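Local coordinates for protein pseudoaglycone deacetylase Dbv21 (Actinoplanes teichomyceticus, PDB 3DFI) that probably removes an acetyl group from the pseudoaglycone precursor of the glycopeptide antibiotic A40926, acting as a zinc-dependent amide hydrolase, at residues 218-223 and 242-247; 184-189 and 231-236; 135-140 and 165-170; 153-158 and 260-265; 8-13 and 26-31. All blocks are in the same frame, centred on the assembly; numbering follows the deposited sequence.

Interaction 1. Residues 218-223 and 242-247; sequences RKFQAM and AKLDEH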
# COMPACT_ATOMS: atom_id res chain seq x y z
N ARG A 218 -0.13 -6.00 16.02
CA ARG A 218 -0.48 -4.63 15.64
C ARG A 218 -0.95 -4.50 14.19
O ARG A 218 -1.89 -3.75 13.90
CB ARG A 218 0.66 -3.66 15.93
CG ARG A 218 0.91 -3.47 17.42
CD ARG A 218 2.17 -2.64 17.61
NE ARG A 218 1.87 -1.23 17.42
CZ ARG A 218 2.77 -0.29 17.17
NH1 ARG A 218 2.36 0.96 17.04
NH2 ARG A 218 4.05 -0.59 17.05
N LYS A 219 -0.32 -5.24 13.27
CA LYS A 219 -0.77 -5.26 11.87
C LYS A 219 -2.25 -5.72 11.76
O LYS A 219 -3.06 -5.07 11.11
CB LYS A 219 0.11 -6.19 11.03
CG LYS A 219 -0.33 -6.28 9.57
CD LYS A 219 0.41 -7.37 8.78
CE LYS A 219 -0.01 -7.31 7.32
NZ LYS A 219 0.91 -8.02 6.37
N PHE A 220 -2.57 -6.87 12.37
CA PHE A 220 -3.88 -7.49 12.21
C PHE A 220 -4.97 -6.59 12.84
O PHE A 220 -6.05 -6.42 12.28
CB PHE A 220 -3.89 -8.91 12.80
CG PHE A 220 -3.20 -9.97 11.93
CD1 PHE A 220 -3.37 -11.33 12.22
CD2 PHE A 220 -2.40 -9.63 10.86
CE1 PHE A 220 -2.75 -12.32 11.44
CE2 PHE A 220 -1.75 -10.61 10.07
CZ PHE A 220 -1.92 -11.94 10.36
N GLN A 221 -4.64 -5.98 13.97
CA GLN A 221 -5.55 -5.04 14.62
C GLN A 221 -5.81 -3.80 13.77
O GLN A 221 -6.94 -3.37 13.61
CB GLN A 221 -5.04 -4.68 16.03
CG GLN A 221 -6.04 -3.89 16.87
CD GLN A 221 -7.27 -4.70 17.29
OE1 GLN A 221 -7.18 -5.90 17.60
NE2 GLN A 221 -8.42 -4.03 17.34
N ALA A 222 -4.74 -3.25 13.19
CA ALA A 222 -4.85 -2.14 12.26
C ALA A 222 -5.73 -2.48 11.04
O ALA A 222 -6.53 -1.64 10.62
CB ALA A 222 -3.45 -1.68 11.81
N MET A 223 -5.57 -3.68 10.47
CA MET A 223 -6.37 -4.13 9.32
C MET A 223 -7.89 -4.11 9.56
O MET A 223 -8.66 -3.85 8.63
CB MET A 223 -5.96 -5.53 8.88
CG MET A 223 -4.61 -5.61 8.15
SD MET A 223 -4.09 -7.32 7.97
CE MET A 223 -5.51 -7.97 7.10
N ALA A 242 -6.08 -15.86 8.74
CA ALA A 242 -5.52 -17.20 8.53
C ALA A 242 -4.70 -17.28 7.21
O ALA A 242 -3.55 -17.74 7.20
CB ALA A 242 -6.62 -18.25 8.55
N LYS A 243 -5.29 -16.79 6.11
CA LYS A 243 -4.65 -16.82 4.80
C LYS A 243 -3.30 -16.08 4.84
O LYS A 243 -2.29 -16.57 4.31
CB LYS A 243 -5.60 -16.19 3.77
CG LYS A 243 -5.17 -16.32 2.31
CD LYS A 243 -5.48 -17.73 1.75
CE LYS A 243 -4.96 -17.88 0.31
NZ LYS A 243 -4.94 -19.30 -0.18
N LEU A 244 -3.29 -14.92 5.50
CA LEU A 244 -2.07 -14.13 5.65
C LEU A 244 -1.00 -14.84 6.48
O LEU A 244 0.18 -14.76 6.16
CB LEU A 244 -2.36 -12.74 6.22
CG LEU A 244 -3.14 -11.73 5.36
CD1 LEU A 244 -3.16 -10.34 6.03
CD2 LEU A 244 -2.62 -11.60 3.92
N ASP A 245 -1.42 -15.50 7.57
CA ASP A 245 -0.53 -16.29 8.42
C ASP A 245 0.06 -17.47 7.68
O ASP A 245 1.24 -17.81 7.85
CB ASP A 245 -1.28 -16.83 9.65
CG ASP A 245 -1.29 -15.86 10.81
OD1 ASP A 245 -0.43 -14.94 10.83
OD2 ASP A 245 -2.15 -16.01 11.69
N GLU A 246 -0.79 -18.12 6.88
CA GLU A 246 -0.40 -19.26 6.05
C GLU A 246 0.58 -18.82 4.97
O GLU A 246 1.58 -19.50 4.73
CB GLU A 246 -1.62 -19.91 5.42
CG GLU A 246 -1.30 -20.94 4.34
CD GLU A 246 -2.54 -21.45 3.63
OE1 GLU A 246 -3.46 -20.64 3.33
OE2 GLU A 246 -2.61 -22.67 3.38
N HIS A 247 0.27 -17.70 4.30
CA HIS A 247 1.16 -17.14 3.26
C HIS A 247 2.57 -16.90 3.81
O HIS A 247 3.55 -17.46 3.21
CB HIS A 247 0.59 -15.83 2.67
CG HIS A 247 1.47 -15.24 1.60
ND1 HIS A 247 1.58 -15.80 0.34
CD2 HIS A 247 2.27 -14.15 1.60
CE1 HIS A 247 2.43 -15.09 -0.38
NE2 HIS A 247 2.85 -14.07 0.36
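Phe220 reaches from one helix to the other and meets Leu244 and Asp245 with its ring. The helix segments 218-223 and 242-247 run roughly antiparallel, with 148° between their directions. Their axes stay 12.3 Å apart, so only side chains meet. The Asp245 carboxylate comes up to the edge of the Phe220 ring, and its CG lies in the ring plane. The two planes are 38° apart. Asp245 OD1 is 3.4 Å from Phe220 CZ, and Asp245 OD2 is 3.7 Å from Phe220 CE1. OD1 therefore faces the C-H rim, which is the weakly positive part of the ring. Asp245 OD2 also forms a salt bridge to Arg216, one turn before Phe220. This would probably steady the carboxylate in that place. Leu244 CB approaches the same ring at 4.2 Å from Phe220 CZ.

Beside the ring contact, Met223, nearly one turn on from Phe220, and Leu244 reach toward each other tip to tip. Met223 CE is 3.5 Å from Leu244 CD1. The thioether chain runs extended and then bends at its last torsion (chi3 57°), which turns CE onto that methyl. Met223 SD is also near it, 3.7 Å from Leu244 CD1. Leu244 thus meets the ring with its CB and the methionine with its CD1.

Phe241 meets the Phe220 ring as well. The buried Lys219 is held by Glu259, Tyr257 and the carbonyl of Leu22. The arrangement is that of two widely spaced antiparallel helices joined by long apolar side chains and a carboxylate at the ring edge, with helix 213-223 also resting on helix 19-33 of the Rossmann-like core.

Interaction 2. Residues 184-189 and 231-236; sequences DLPYAA and SVLDGP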
# COMPACT_ATOMS: atom_id res chain seq x y z
N ASP A 184 2.17 -7.26 -2.86
CA ASP A 184 0.80 -6.77 -2.59
C ASP A 184 -0.00 -7.85 -1.89
O ASP A 184 -0.01 -8.97 -2.36
CB ASP A 184 0.09 -6.40 -3.91
CG ASP A 184 0.92 -5.40 -4.78
OD1 ASP A 184 2.07 -5.74 -5.20
OD2 ASP A 184 0.40 -4.29 -5.02
N LEU A 185 -0.70 -7.52 -0.80
CA LEU A 185 -1.49 -8.53 -0.08
C LEU A 185 -2.95 -8.06 0.04
O LEU A 185 -3.19 -6.88 0.11
CB LEU A 185 -0.88 -8.82 1.30
CG LEU A 185 0.44 -9.61 1.30
CD1 LEU A 185 1.10 -9.63 2.69
CD2 LEU A 185 0.22 -11.04 0.74
N PRO A 186 -3.91 -8.99 0.08
CA PRO A 186 -3.75 -10.45 0.09
C PRO A 186 -3.54 -11.04 -1.30
O PRO A 186 -3.36 -12.25 -1.44
CB PRO A 186 -5.10 -10.93 0.64
CG PRO A 186 -6.09 -9.90 0.18
CD PRO A 186 -5.33 -8.58 0.16
N TYR A 187 -3.54 -10.18 -2.31
CA TYR A 187 -3.48 -10.61 -3.71
C TYR A 187 -2.43 -11.69 -4.02
O TYR A 187 -2.73 -12.68 -4.69
CB TYR A 187 -3.42 -9.38 -4.63
CG TYR A 187 -4.39 -8.30 -4.11
CD1 TYR A 187 -5.79 -8.52 -4.14
CD2 TYR A 187 -3.92 -7.12 -3.49
CE1 TYR A 187 -6.70 -7.58 -3.62
CE2 TYR A 187 -4.83 -6.16 -2.99
CZ TYR A 187 -6.22 -6.41 -3.06
OH TYR A 187 -7.14 -5.50 -2.58
N ALA A 188 -1.23 -11.54 -3.45
CA ALA A 188 -0.14 -12.52 -3.65
C ALA A 188 -0.40 -13.86 -2.98
O ALA A 188 0.17 -14.87 -3.38
CB ALA A 188 1.18 -11.97 -3.18
N ALA A 189 -1.28 -13.90 -1.97
CA ALA A 189 -1.63 -15.20 -1.36
C ALA A 189 -2.48 -16.08 -2.27
O ALA A 189 -2.58 -17.28 -2.04
CB ALA A 189 -2.31 -15.02 0.00
N SER A 231 -15.01 -5.89 4.24
CA SER A 231 -16.32 -6.50 4.01
C SER A 231 -16.31 -7.39 2.74
O SER A 231 -17.16 -8.27 2.58
CB SER A 231 -17.48 -5.49 4.05
OG SER A 231 -17.57 -4.75 2.86
N VAL A 232 -15.32 -7.16 1.86
CA VAL A 232 -15.04 -8.03 0.70
C VAL A 232 -13.85 -8.96 0.97
O VAL A 232 -13.95 -10.16 0.78
CB VAL A 232 -14.76 -7.20 -0.61
CG1 VAL A 232 -14.43 -8.13 -1.81
CG2 VAL A 232 -15.97 -6.33 -0.97
N LEU A 233 -12.72 -8.40 1.41
CA LEU A 233 -11.48 -9.16 1.59
C LEU A 233 -11.56 -10.17 2.74
O LEU A 233 -10.87 -11.19 2.72
CB LEU A 233 -10.28 -8.22 1.78
CG LEU A 233 -9.93 -7.33 0.58
CD1 LEU A 233 -8.79 -6.34 0.93
CD2 LEU A 233 -9.56 -8.18 -0.67
N ASP A 234 -12.41 -9.89 3.73
CA ASP A 234 -12.67 -10.81 4.85
C ASP A 234 -14.17 -11.11 4.95
O ASP A 234 -14.75 -11.23 6.04
CB ASP A 234 -12.09 -10.28 6.17
CG ASP A 234 -12.06 -11.35 7.28
OD1 ASP A 234 -12.43 -11.08 8.43
OD2 ASP A 234 -11.63 -12.58 6.94
N GLY A 235 -14.78 -11.20 3.76
CA GLY A 235 -16.16 -11.59 3.59
C GLY A 235 -16.35 -13.04 4.06
O GLY A 235 -15.37 -13.69 4.45
N PRO A 236 -17.60 -13.55 4.04
CA PRO A 236 -17.81 -14.92 4.50
C PRO A 236 -16.95 -15.95 3.75
O PRO A 236 -17.04 -15.98 2.41
CB PRO A 236 -19.31 -15.17 4.25
CG PRO A 236 -19.82 -14.02 3.49
CD PRO A 236 -18.87 -12.88 3.67
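At the wall of the zinc site, Pro186 and Tyr187 meet Leu233 in a small apolar contact. The first two belong to the turn that follows strand 179-182 of the Rossmann-like sheet, and the turn contains a cis peptide bond before Pro186. Leu233 stands at the end of helix 227-233. It is the one side chain of segment 231-236 that makes the contact, and both of its methyls are used.

Pro186 CG lies 4.0 Å from Leu233 CD2, while Pro186 CD is nearer the other methyl, CD1. The proline ring and the leucine branch cross at about a right angle. Tyr187 reaches Leu233 with its far end. Tyr187 OH is 4.0 Å from Leu233 CD1, and Tyr187 CE1 is 4.2 Å from Leu233 CD2. These are van der Waals contacts; the methyls offer the hydroxyl no hydrogen-bond partner.

The Tyr187 side chain is about 5 Å from the zinc ion and about 4 Å from that of the ligand Asp19. Asp184 in the same turn is hydrogen-bonded through OD2 to ND1 of the zinc ligand His161. It is thus a second-shell residue, and its bond would fix the rotation of that imidazole. Leu22 and Leu240 add further apolar cover. The tyrosine folds back beside its own backbone N (chi1 -41°), which lays one face of its ring under Pro186, with Pro186 CD 3.9 Å above the ring centre.

Interaction 3. Residues 135-140 and 165-170; sequences EDIESM and RDATLL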
# COMPACT_ATOMS: atom_id res chain seq x y z
N GLU A 135 4.98 14.11 -9.52
CA GLU A 135 5.21 15.48 -8.98
C GLU A 135 4.85 15.54 -7.49
O GLU A 135 5.61 16.04 -6.68
CB GLU A 135 4.31 16.48 -9.68
CG GLU A 135 4.85 17.20 -10.84
CD GLU A 135 3.94 18.38 -11.22
OE1 GLU A 135 4.42 19.54 -11.21
OE2 GLU A 135 2.74 18.13 -11.49
N ASP A 136 3.66 15.04 -7.16
CA ASP A 136 3.18 14.97 -5.78
C ASP A 136 4.03 14.08 -4.87
O ASP A 136 4.21 14.41 -3.69
CB ASP A 136 1.72 14.50 -5.76
CG ASP A 136 0.76 15.55 -6.25
OD1 ASP A 136 1.16 16.56 -6.90
OD2 ASP A 136 -0.44 15.39 -5.96
N ILE A 137 4.52 12.96 -5.40
CA ILE A 137 5.45 12.11 -4.65
C ILE A 137 6.80 12.81 -4.43
O ILE A 137 7.37 12.72 -3.34
CB ILE A 137 5.65 10.70 -5.31
CG1 ILE A 137 4.35 9.89 -5.23
CG2 ILE A 137 6.71 9.88 -4.56
CD1 ILE A 137 4.40 8.68 -6.14
N GLU A 138 7.33 13.50 -5.44
CA GLU A 138 8.52 14.31 -5.23
C GLU A 138 8.29 15.36 -4.13
O GLU A 138 9.13 15.53 -3.26
CB GLU A 138 9.03 14.95 -6.55
CG GLU A 138 9.52 13.86 -7.53
CD GLU A 138 10.24 14.37 -8.77
OE1 GLU A 138 10.42 15.59 -8.90
OE2 GLU A 138 10.64 13.52 -9.61
N SER A 139 7.15 16.04 -4.17
CA SER A 139 6.81 17.04 -3.15
C SER A 139 6.76 16.39 -1.77
O SER A 139 7.28 16.94 -0.80
CB SER A 139 5.47 17.71 -3.46
OG SER A 139 5.54 18.42 -4.68
N MET A 140 6.16 15.20 -1.69
CA MET A 140 6.12 14.44 -0.43
C MET A 140 7.52 14.02 0.09
O MET A 140 7.80 14.13 1.29
CB MET A 140 5.15 13.25 -0.54
CG MET A 140 4.66 12.71 0.81
SD MET A 140 3.48 13.83 1.66
CE MET A 140 4.48 14.88 2.65
N ARG A 165 3.28 2.72 -8.48
CA ARG A 165 4.62 2.14 -8.56
C ARG A 165 5.53 2.89 -9.54
O ARG A 165 6.64 3.31 -9.17
CB ARG A 165 4.53 0.65 -8.96
CG ARG A 165 5.89 -0.04 -9.09
CD ARG A 165 5.77 -1.35 -9.84
NE ARG A 165 5.42 -1.10 -11.24
CZ ARG A 165 5.14 -2.04 -12.12
NH1 ARG A 165 5.15 -3.30 -11.75
NH2 ARG A 165 4.83 -1.71 -13.37
N ASP A 166 5.04 3.06 -10.77
CA ASP A 166 5.83 3.67 -11.84
C ASP A 166 6.22 5.12 -11.48
O ASP A 166 7.38 5.54 -11.69
CB ASP A 166 5.08 3.60 -13.18
CG ASP A 166 5.03 2.15 -13.75
OD1 ASP A 166 5.47 1.19 -13.07
OD2 ASP A 166 4.56 1.98 -14.90
N ALA A 167 5.25 5.86 -10.93
CA ALA A 167 5.49 7.23 -10.49
C ALA A 167 6.50 7.29 -9.34
O ALA A 167 7.35 8.17 -9.32
CB ALA A 167 4.16 7.91 -10.09
N THR A 168 6.39 6.33 -8.40
CA THR A 168 7.29 6.26 -7.25
C THR A 168 8.72 5.94 -7.68
O THR A 168 9.68 6.54 -7.19
CB THR A 168 6.81 5.25 -6.17
OG1 THR A 168 5.45 5.52 -5.78
CG2 THR A 168 7.73 5.33 -4.92
N LEU A 169 8.88 5.03 -8.65
CA LEU A 169 10.23 4.71 -9.17
C LEU A 169 10.95 5.93 -9.75
O LEU A 169 12.13 6.15 -9.50
CB LEU A 169 10.16 3.59 -10.21
CG LEU A 169 9.85 2.19 -9.64
CD1 LEU A 169 9.23 1.30 -10.72
CD2 LEU A 169 11.14 1.55 -9.08
N LEU A 170 10.23 6.71 -10.54
CA LEU A 170 10.75 7.98 -11.09
C LEU A 170 11.08 9.03 -10.01
O LEU A 170 12.12 9.70 -10.06
CB LEU A 170 9.74 8.56 -12.09
CG LEU A 170 9.64 7.86 -13.45
CD1 LEU A 170 8.35 8.26 -14.17
CD2 LEU A 170 10.87 8.14 -14.33
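Ile137 packs on Ala167 and Thr168 in a buried helix-to-helix contact. Helix 126-144 and helix 159-174 cross here at -50°, with the segment axes 9.0 Å apart. One side chain does most of the work. Ile137 runs out extended past CG1 and delivers its terminal methyl to the other helix. Ile137 CD1 lies 4.0 Å from Ala167 CB and 3.3 Å from Thr168 OG1. The small alanine and the short threonine let the methyl come in close to the backbone. The isoleucine and threonine side chains meet at about a right angle.

The Thr168 hydroxyl is not left to the methyl alone. It is hydrogen-bonded to the carbonyl of Thr164, one turn back in its own helix. The torsion that sets OG1 beside the backbone N (chi1 -53°) puts it there, so the apolar methyl faces an oxygen that already has a partner.

Ile137 and Thr168 both touch Ile13 of strand 9-14. The two helices therefore lie together against the Rossmann-like sheet, and their contact closes over one of its central strands. Further out, the end of Glu138 comes near segment 165-170. This is proximity only, since the polar partner of Glu138 OE2 is Arg134, to which it is salt-bridged.

On another side of helix 159-174, Arg165 grips Asp166 side-on. Both NE and NH2 of Arg165 bond to Asp166 OD1, the NE bond being 2.9 Å long. The acceptor lies 7° out of the guanidinium plane. Arg165 NH2 also bonds to the carbonyl of Glu196.

Interaction 4. Residues 153-158 and 260-265; sequences VAIGKH and TTWPVI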
# COMPACT_ATOMS: atom_id res chain seq x y z
N VAL A 153 4.75 -3.64 -5.53
CA VAL A 153 5.30 -4.20 -6.77
C VAL A 153 4.24 -4.29 -7.88
O VAL A 153 4.58 -4.46 -9.04
CB VAL A 153 6.02 -5.57 -6.53
CG1 VAL A 153 5.04 -6.72 -6.50
CG2 VAL A 153 7.11 -5.82 -7.59
N ALA A 154 2.97 -4.16 -7.49
CA ALA A 154 1.80 -4.22 -8.40
C ALA A 154 1.44 -5.62 -8.94
O ALA A 154 0.99 -5.78 -10.08
CB ALA A 154 1.87 -3.14 -9.54
N ILE A 155 1.66 -6.62 -8.09
CA ILE A 155 1.05 -7.93 -8.22
C ILE A 155 -0.48 -7.71 -8.14
O ILE A 155 -0.95 -6.95 -7.29
CB ILE A 155 1.52 -8.84 -7.06
CG1 ILE A 155 2.94 -9.39 -7.33
CG2 ILE A 155 0.55 -10.01 -6.81
CD1 ILE A 155 3.62 -9.98 -6.10
N GLY A 156 -1.23 -8.37 -9.02
CA GLY A 156 -2.69 -8.19 -9.12
C GLY A 156 -3.06 -7.23 -10.25
O GLY A 156 -4.23 -7.09 -10.60
N LYS A 157 -2.02 -6.58 -10.79
CA LYS A 157 -2.09 -5.69 -11.97
C LYS A 157 -3.16 -4.57 -11.94
O LYS A 157 -3.60 -4.12 -12.99
CB LYS A 157 -2.23 -6.50 -13.27
CG LYS A 157 -1.09 -7.48 -13.56
CD LYS A 157 -1.34 -8.26 -14.87
CE LYS A 157 -2.58 -9.17 -14.79
NZ LYS A 157 -2.75 -10.04 -16.01
N HIS A 158 -3.55 -4.11 -10.77
CA HIS A 158 -4.49 -2.99 -10.70
C HIS A 158 -3.86 -1.75 -11.36
O HIS A 158 -2.71 -1.42 -11.08
CB HIS A 158 -4.87 -2.69 -9.26
CG HIS A 158 -6.09 -1.84 -9.13
ND1 HIS A 158 -6.12 -0.51 -9.50
CD2 HIS A 158 -7.34 -2.13 -8.69
CE1 HIS A 158 -7.33 -0.02 -9.29
NE2 HIS A 158 -8.09 -0.98 -8.80
N THR A 260 7.40 -9.84 2.29
CA THR A 260 8.40 -9.87 1.22
C THR A 260 8.49 -8.53 0.50
O THR A 260 7.47 -7.92 0.15
CB THR A 260 8.04 -10.95 0.17
OG1 THR A 260 7.97 -12.21 0.82
CG2 THR A 260 9.06 -11.02 -0.95
N THR A 261 9.72 -8.09 0.26
CA THR A 261 9.97 -6.92 -0.61
C THR A 261 11.12 -7.23 -1.54
O THR A 261 11.88 -8.17 -1.27
CB THR A 261 10.29 -5.63 0.19
OG1 THR A 261 11.55 -5.77 0.86
CG2 THR A 261 9.19 -5.29 1.20
N TRP A 262 11.27 -6.43 -2.61
CA TRP A 262 12.39 -6.58 -3.54
C TRP A 262 13.08 -5.24 -3.78
O TRP A 262 12.40 -4.20 -3.88
CB TRP A 262 11.95 -7.08 -4.92
CG TRP A 262 11.28 -8.38 -5.04
CD1 TRP A 262 11.83 -9.56 -5.46
CD2 TRP A 262 9.88 -8.66 -4.79
NE1 TRP A 262 10.88 -10.54 -5.48
CE2 TRP A 262 9.67 -10.01 -5.09
CE3 TRP A 262 8.80 -7.87 -4.37
CZ2 TRP A 262 8.42 -10.63 -4.94
CZ3 TRP A 262 7.55 -8.48 -4.23
CH2 TRP A 262 7.38 -9.85 -4.51
N PRO A 263 14.42 -5.25 -3.93
CA PRO A 263 15.08 -4.05 -4.43
C PRO A 263 14.95 -4.02 -5.96
O PRO A 263 14.57 -5.01 -6.57
CB PRO A 263 16.55 -4.24 -4.03
CG PRO A 263 16.75 -5.72 -4.03
CD PRO A 263 15.40 -6.35 -3.71
N VAL A 264 15.29 -2.89 -6.57
CA VAL A 264 15.11 -2.75 -8.01
C VAL A 264 16.45 -2.44 -8.64
O VAL A 264 17.20 -1.59 -8.15
CB VAL A 264 14.08 -1.64 -8.35
CG1 VAL A 264 13.89 -1.51 -9.85
CG2 VAL A 264 12.75 -1.96 -7.69
N ILE A 265 16.76 -3.17 -9.70
CA ILE A 265 17.99 -2.98 -10.39
C ILE A 265 17.68 -2.37 -11.77
O ILE A 265 16.83 -2.86 -12.51
CB ILE A 265 18.87 -4.30 -10.42
CG1 ILE A 265 18.11 -5.50 -10.94
CG2 ILE A 265 19.24 -4.74 -9.01
CD1 ILE A 265 18.85 -6.85 -10.59
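Val153 and Ile155 press on the six-membered ring of Trp262. Val153 CG1 is 3.8 Å from Trp262 CZ3, and Val153 CB is 4.0 Å from the same atom. Ile155 brings only its terminal methyl: Ile155 CD1 is 4.1 Å from Trp262 CH2, and the two side chains cross at about a right angle. Val153 holds CG1 between its backbone N and carbonyl carbon (chi1 83°), an uncommon setting that sends this methyl to the ring. Thr260, two residues before Trp262 on the strand, lays its CG2 over one face of the indole, 4.0 Å above the plane and toward the rim of the ring system.

The next shell fixes the loop. Asp184 OD1 accepts a hydrogen bond from Ile155 N, and Arg165 NH1 donates to Val153 O. A type II beta turn runs from Ala154 to Lys157, with Gly156 at its third position, where positive phi favours glycine. Trp262 is held by backbone bonds to Leu181 in strand 179-182, and Pro206 of strand 201-210 touches its side chain.

His158 ends the loop as N-cap of helix 159-174, its ND1 bonded to the backbone N of Asp160. Its ring meets the zinc ligand His16 edge-to-face. The whole is the loop after a central strand of a Rossmann-like sheet, leading into helix 159-174, which carries the zinc ligand His161, and backed by tryptophan from antiparallel strand 258-266.

Interaction 5. Residues 8-13 and 26-31; sequences TRILAI and ASLAQA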
# COMPACT_ATOMS: atom_id res chain seq x y z
N THR A 8 15.27 4.79 9.50
CA THR A 8 15.14 5.98 10.35
C THR A 8 13.85 6.73 9.99
O THR A 8 13.02 7.01 10.85
CB THR A 8 16.38 6.90 10.23
OG1 THR A 8 17.55 6.17 10.62
CG2 THR A 8 16.24 8.14 11.12
N ARG A 9 13.69 7.06 8.70
CA ARG A 9 12.50 7.76 8.21
C ARG A 9 11.96 7.05 6.98
O ARG A 9 12.54 7.15 5.91
CB ARG A 9 12.83 9.23 7.92
CG ARG A 9 13.30 10.03 9.15
CD ARG A 9 13.65 11.49 8.85
NE ARG A 9 14.74 11.64 7.89
CZ ARG A 9 16.04 11.64 8.18
NH1 ARG A 9 16.45 11.49 9.44
NH2 ARG A 9 16.95 11.78 7.22
N ILE A 10 10.88 6.29 7.16
CA ILE A 10 10.24 5.56 6.07
C ILE A 10 9.04 6.32 5.47
O ILE A 10 8.14 6.75 6.20
CB ILE A 10 9.77 4.14 6.51
CG1 ILE A 10 10.97 3.29 6.99
CG2 ILE A 10 9.06 3.42 5.35
CD1 ILE A 10 10.55 2.02 7.74
N LEU A 11 9.05 6.47 4.14
CA LEU A 11 7.88 6.95 3.43
C LEU A 11 7.30 5.81 2.59
O LEU A 11 7.93 5.37 1.63
CB LEU A 11 8.23 8.13 2.54
CG LEU A 11 7.11 8.78 1.72
CD1 LEU A 11 5.93 9.33 2.60
CD2 LEU A 11 7.72 9.87 0.82
N ALA A 12 6.13 5.32 2.97
CA ALA A 12 5.45 4.30 2.18
C ALA A 12 4.40 4.98 1.29
O ALA A 12 3.65 5.84 1.77
CB ALA A 12 4.81 3.26 3.08
N ILE A 13 4.40 4.63 0.01
CA ILE A 13 3.44 5.18 -0.95
C ILE A 13 2.39 4.12 -1.26
O ILE A 13 2.66 3.16 -2.00
CB ILE A 13 4.12 5.68 -2.28
CG1 ILE A 13 5.40 6.50 -2.03
CG2 ILE A 13 3.12 6.47 -3.16
CD1 ILE A 13 5.16 7.88 -1.40
N ALA A 26 3.05 -4.92 9.33
CA ALA A 26 3.91 -5.44 10.39
C ALA A 26 5.37 -4.88 10.36
O ALA A 26 5.95 -4.58 11.39
CB ALA A 26 3.91 -6.97 10.40
N SER A 27 5.94 -4.74 9.17
CA SER A 27 7.29 -4.15 9.03
C SER A 27 7.25 -2.67 9.42
O SER A 27 8.20 -2.15 10.01
CB SER A 27 7.79 -4.26 7.59
OG SER A 27 7.97 -5.61 7.21
N LEU A 28 6.15 -2.00 9.12
CA LEU A 28 5.99 -0.60 9.52
C LEU A 28 5.90 -0.48 11.04
O LEU A 28 6.59 0.36 11.64
CB LEU A 28 4.78 0.05 8.85
CG LEU A 28 4.84 0.19 7.31
CD1 LEU A 28 3.56 0.88 6.79
CD2 LEU A 28 6.05 0.94 6.86
N ALA A 29 5.04 -1.32 11.64
CA ALA A 29 4.91 -1.43 13.09
C ALA A 29 6.25 -1.73 13.74
O ALA A 29 6.60 -1.14 14.77
CB ALA A 29 3.92 -2.50 13.45
N GLN A 30 6.99 -2.68 13.16
CA GLN A 30 8.31 -3.08 13.69
C GLN A 30 9.32 -1.94 13.56
O GLN A 30 10.20 -1.78 14.44
CB GLN A 30 8.86 -4.31 12.96
CG GLN A 30 10.18 -4.84 13.55
CD GLN A 30 9.99 -5.50 14.90
OE1 GLN A 30 10.54 -5.06 15.91
NE2 GLN A 30 9.18 -6.56 14.93
N ALA A 31 9.23 -1.17 12.48
CA ALA A 31 10.12 -0.01 12.31
C ALA A 31 9.86 1.02 13.41
O ALA A 31 10.79 1.54 13.99
CB ALA A 31 9.96 0.63 10.93
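Ile10 meets Leu28 and Ala31 with no ring or other flat side chain between them, so the contact has neither faces nor edges to assign. It is made of aliphatic branches alone. Ile10 uses two of them. Its CD1 goes to Ala31, with Ile10 CD1 3.5 Å from Ala31 CB, which is close for two methyl groups. Its CG2 goes to Leu28, with Ile10 CG2 4.2 Å from Leu28 CD2.

The isoleucine torsions explain this split. CG1 lies anti to the carbonyl carbon (chi1 -60°) and continues extended, so CD1 reaches out to the helix. CG2, anti to the backbone N, turns toward Leu28. The Ile10 and Leu28 side chains meet at a slant. Two residues along the strand, Ala12 also points toward the helix, and Ala12 CB is 4.6 Å from both Leu28 methyls, CD1 and CD2. Leu28 therefore lies over both inward-facing residues of the strand. It reaches Val38 and Val40 of the neighbouring strand 37-42 as well.

This is the inner face of a beta-alpha-beta unit: strand 9-14, helix 19-33 and strand 37-42, at the start of the Rossmann-like domain. Leu11, pointing the opposite way, packs on Met140 and Ile141 of helix 126-144, so the strand is covered by helices on both faces. Ser27 bonds through its hydroxyl to Ser209 and Glu259.

No hydrogen bond or charge joins segments 8-13 and 26-31. What holds them is the fit and burial of methyl groups, so the hydrophobic effect and dispersion carry the contact.

Overall arrangement
The contacts lie in and around a Rossmann-like core with the zinc site near interaction 2. Tyr187 comes within about 5 Å of the metal, while the nearest contact-making side chains of the others are about 11 to 14 Å from it. Interactions 1 and 2 have centres 10 Å apart, and helix 240-251 of interaction 1 packs on interaction 2, His247 on Leu185 and Ala189. Interaction 4 joins interactions 2 and 3: Asp184 OD1 lies 3.1 Å from Ile155 N, and Arg165 NH1 lies 3.0 Å from Val153 O. Interactions 3 and 5 meet at strand 9-14. Interactions 1 and 3, with centres 28 Å apart, lie on opposite sides of the chain's centre.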